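PDB 4YZE: HTH-type transcriptional repressor NemR from Escherichia coli, which represses transcription of the nemRA-gloA operon by binding the NemR box, and takes part in the response to electrophiles and reactive chlorine species. Local coordinates for residues H14-G19 and L36-V42; G27-M31 and K54-G58. The protein carries 5 engineered substitutions. One frame throughout, in Å; residues are numbered along the deposited sequence.

Contact 1: H14-G19 and L36-V42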
# COMPACT_ATOMS: atom_id res chain seq x y z
N HIS A 14 16.14 -4.11 -23.81
CA HIS A 14 17.04 -4.76 -22.87
C HIS A 14 17.33 -3.87 -21.67
O HIS A 14 17.26 -4.34 -20.54
CB HIS A 14 18.34 -5.18 -23.55
CG HIS A 14 19.23 -5.99 -22.67
ND1 HIS A 14 18.75 -7.02 -21.86
CD2 HIS A 14 20.56 -5.94 -22.44
CE1 HIS A 14 19.75 -7.55 -21.19
NE2 HIS A 14 20.86 -6.91 -21.52
N LEU A 15 17.67 -2.60 -21.92
CA LEU A 15 17.89 -1.65 -20.83
C LEU A 15 16.64 -1.50 -19.95
O LEU A 15 16.71 -1.54 -18.72
CB LEU A 15 18.30 -0.29 -21.39
CG LEU A 15 19.73 -0.13 -21.92
CD1 LEU A 15 19.88 1.16 -22.71
CD2 LEU A 15 20.75 -0.17 -20.78
N LEU A 16 15.48 -1.32 -20.59
CA LEU A 16 14.24 -1.13 -19.85
C LEU A 16 13.95 -2.34 -18.96
O LEU A 16 13.63 -2.19 -17.78
CB LEU A 16 13.09 -0.85 -20.80
CG LEU A 16 13.24 0.48 -21.55
CD1 LEU A 16 12.23 0.60 -22.68
CD2 LEU A 16 13.12 1.68 -20.60
N ALA A 17 14.11 -3.53 -19.52
CA ALA A 17 13.85 -4.78 -18.81
C ALA A 17 14.76 -4.94 -17.60
O ALA A 17 14.31 -5.26 -16.50
CB ALA A 17 13.98 -5.98 -19.74
N THR A 18 16.05 -4.71 -17.83
CA THR A 18 17.04 -4.78 -16.76
C THR A 18 16.69 -3.78 -15.67
O THR A 18 16.70 -4.12 -14.48
CB THR A 18 18.44 -4.46 -17.29
OG1 THR A 18 18.69 -5.23 -18.48
CG2 THR A 18 19.49 -4.78 -16.24
N GLY A 19 16.36 -2.55 -16.07
CA GLY A 19 15.99 -1.51 -15.13
C GLY A 19 14.80 -1.89 -14.27
O GLY A 19 14.76 -1.59 -13.08
N LEU A 36 23.09 -0.50 -13.36
CA LEU A 36 22.21 -0.79 -14.47
C LEU A 36 23.00 -1.18 -15.72
O LEU A 36 22.71 -2.20 -16.35
CB LEU A 36 21.32 0.42 -14.76
CG LEU A 36 20.18 0.31 -15.79
CD1 LEU A 36 20.65 0.67 -17.18
CD2 LEU A 36 19.57 -1.09 -15.78
N LEU A 37 24.01 -0.38 -16.08
CA LEU A 37 24.73 -0.62 -17.32
C LEU A 37 25.57 -1.89 -17.26
O LEU A 37 25.69 -2.61 -18.25
CB LEU A 37 25.62 0.57 -17.67
CG LEU A 37 24.99 1.95 -17.78
CD1 LEU A 37 26.06 2.97 -18.13
CD2 LEU A 37 23.88 1.96 -18.81
N LYS A 38 26.16 -2.17 -16.10
CA LYS A 38 27.00 -3.35 -15.96
C LYS A 38 26.15 -4.61 -16.01
O LYS A 38 26.55 -5.62 -16.57
CB LYS A 38 27.81 -3.29 -14.66
N THR A 39 24.96 -4.53 -15.41
CA THR A 39 24.01 -5.64 -15.43
C THR A 39 23.44 -5.87 -16.84
O THR A 39 23.26 -7.02 -17.26
CB THR A 39 22.86 -5.38 -14.44
OG1 THR A 39 23.41 -4.98 -13.17
CG2 THR A 39 22.00 -6.63 -14.26
N ALA A 40 23.18 -4.79 -17.56
CA ALA A 40 22.65 -4.91 -18.92
C ALA A 40 23.74 -5.16 -19.95
O ALA A 40 23.45 -5.49 -21.10
CB ALA A 40 21.86 -3.66 -19.29
N GLU A 41 25.00 -5.00 -19.52
CA GLU A 41 26.15 -5.10 -20.41
C GLU A 41 26.00 -4.16 -21.60
O GLU A 41 26.10 -4.56 -22.76
CB GLU A 41 26.37 -6.54 -20.86
CG GLU A 41 26.70 -7.46 -19.70
CD GLU A 41 26.94 -8.89 -20.14
OE1 GLU A 41 27.58 -9.10 -21.20
OE2 GLU A 41 26.47 -9.81 -19.42
N VAL A 42 25.75 -2.89 -21.29
CA VAL A 42 25.52 -1.89 -22.30
C VAL A 42 26.38 -0.67 -21.99
O VAL A 42 26.31 -0.12 -20.89
CB VAL A 42 24.04 -1.46 -22.33
CG1 VAL A 42 23.85 -0.28 -23.26
CG2 VAL A 42 23.14 -2.64 -22.73
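In the TetR-type DNA-binding domain, Leu15 and Thr18 of the first helix (10-26) pack against the first helix of the predicted helix-turn-helix (33-40) and the turn that follows it. The two short helical segments cross at 113°, with their axes 9.5 Å apart at the closest point. Leu15 makes the apolar centre through one methyl, CD2. That methyl lies 3.7 Å from Leu36 CD1, the two side chains meeting at about a right angle. The same CD2 also touches Ala40 CB and reaches Val42 CB at 3.9 Å. Leu36 splits its branches: CD1 takes Leu15, while CD2 rests 3.5 Å from Gly19 N, where the glycine brings the backbone itself into the contact. Thr18 CG2, anti to the backbone N, touches the Thr39 CG2 methyl at 3.7 Å. Thr18 OG1 gives a hydrogen bond back to His14 O (2.7 Å), on the face of that carbonyl opposite Thr18 N. Near the solvent, Ala40 O lies at the edge of the His14 ring, 3.0 Å from His14 NE2; the hydrogen bond is weak and bent to 122° at the hydrogen. Ala40 is the last helical residue before Glu41, whose positive phi closes a Schellman motif. Methyl packing therefore appears to carry most of this interface, and the bent histidine bond adds a modest polar link at the helix end.

Contact 2: G27-M31 and K54-G58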
# COMPACT_ATOMS: atom_id res chain seq x y z
N GLY A 27 14.45 -0.82 -5.32
CA GLY A 27 13.88 0.51 -5.47
C GLY A 27 14.48 1.24 -6.67
O GLY A 27 15.55 0.87 -7.15
N PHE A 28 13.79 2.27 -7.16
CA PHE A 28 14.30 3.00 -8.31
C PHE A 28 15.43 3.97 -7.96
O PHE A 28 16.45 4.03 -8.65
CB PHE A 28 13.18 3.74 -9.07
CG PHE A 28 13.68 4.45 -10.29
CD1 PHE A 28 14.02 3.74 -11.44
CD2 PHE A 28 13.85 5.83 -10.29
CE1 PHE A 28 14.49 4.39 -12.58
CE2 PHE A 28 14.34 6.49 -11.43
CZ PHE A 28 14.65 5.77 -12.57
N THR A 29 15.25 4.75 -6.89
CA THR A 29 16.27 5.69 -6.45
C THR A 29 17.50 4.93 -5.99
O THR A 29 18.63 5.44 -6.07
CB THR A 29 15.77 6.56 -5.29
OG1 THR A 29 14.96 5.77 -4.42
CG2 THR A 29 14.96 7.73 -5.83
N GLY A 30 17.28 3.71 -5.52
CA GLY A 30 18.35 2.83 -5.09
C GLY A 30 19.21 2.36 -6.25
O GLY A 30 20.40 2.21 -6.10
N MET A 31 18.59 2.13 -7.40
CA MET A 31 19.33 1.65 -8.57
C MET A 31 20.23 2.71 -9.18
O MET A 31 19.75 3.68 -9.73
CB MET A 31 18.35 1.16 -9.63
CG MET A 31 19.04 0.65 -10.88
SD MET A 31 17.87 0.55 -12.24
CE MET A 31 17.51 2.28 -12.51
N LYS A 54 18.72 9.25 -16.27
CA LYS A 54 18.15 8.19 -15.47
C LYS A 54 16.66 8.44 -15.30
O LYS A 54 15.85 7.50 -15.35
CB LYS A 54 18.82 8.11 -14.10
CG LYS A 54 18.22 7.01 -13.22
CD LYS A 54 18.67 7.11 -11.77
CE LYS A 54 18.14 5.92 -11.00
NZ LYS A 54 18.26 6.06 -9.52
N GLU A 55 16.30 9.71 -15.13
CA GLU A 55 14.91 10.08 -14.93
C GLU A 55 14.09 9.73 -16.16
O GLU A 55 13.00 9.17 -16.05
CB GLU A 55 14.77 11.58 -14.62
CG GLU A 55 13.29 12.01 -14.38
CD GLU A 55 12.60 12.56 -15.63
OE1 GLU A 55 13.25 12.65 -16.69
OE2 GLU A 55 11.41 12.92 -15.55
N ALA A 56 14.63 10.07 -17.34
CA ALA A 56 13.93 9.81 -18.60
C ALA A 56 13.70 8.31 -18.76
O ALA A 56 12.61 7.85 -19.15
CB ALA A 56 14.74 10.37 -19.76
N PHE A 57 14.74 7.55 -18.44
CA PHE A 57 14.70 6.11 -18.48
C PHE A 57 13.59 5.51 -17.60
O PHE A 57 12.88 4.58 -18.01
CB PHE A 57 16.06 5.57 -18.04
CG PHE A 57 16.08 4.11 -17.86
CD1 PHE A 57 16.26 3.27 -18.95
CD2 PHE A 57 15.92 3.56 -16.60
CE1 PHE A 57 16.28 1.90 -18.79
CE2 PHE A 57 15.94 2.19 -16.43
CZ PHE A 57 16.12 1.36 -17.52
N GLY A 58 13.47 6.03 -16.38
CA GLY A 58 12.43 5.59 -15.47
C GLY A 58 11.02 5.78 -16.03
O GLY A 58 10.18 4.90 -15.86
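Lys54 reaches across to Phe28 and Met31 with an extended side chain that starts at the beginning of helix 54-79. From CB, the chain leaves with CG anti to the backbone N (chi1 179°), which aims it at the loop 27-31. CG touches the Phe28 ring, 3.8 Å from CZ. CD runs on past Met31 O at 4.1 Å. CE lies over one face of the Phe28 ring, offset toward the rim, in a CH-pi contact 4.1 Å from the ring centroid. It also meets the Met31 methyl CE. This loop joins the first helix of the TetR-type domain to its helix-turn-helix, and Lys54 ties it to the helix that follows that motif. At the tip, NZ donates to two backbone carbonyls, Phe28 O at 2.9 Å and Met31 O at 2.8 Å. It approaches both from outside the carbonyl plane, tilted 24° and 29°. The ammonium also makes a cation-pi contact over the Phe28 face, 4.6 Å from the centroid. Lys54 O lies at the ring edge, in plane, 3.5 Å from Phe28 CZ. Gly58 CA comes obliquely, 3.7 Å from Phe28 CZ, and here the glycine's backbone packs directly against the ring.

Overall arrangement
Contacts 1 and 2 sit side by side in the DNA-binding domain, their centres 12 Å apart. Their segments alternate along the chain. Contact 1 joins helix 10-26 to helix 33-40, and contact 2 joins the loop between those helices to helix 54-79. Phe57 of contact 2 is the main bridge: its CZ lies 3.2 Å from Leu15 O and 3.7 Å from Gly19 CA, while its CE1 is 3.7 Å from Leu16 CD2. Met31 SD adds a longer approach, 3.9 Å from Gly19 O. Segment 36-42 belongs to the predicted helix-turn-helix. Both contacts lie away from Cys108, which is central to the response to reactive chlorine species.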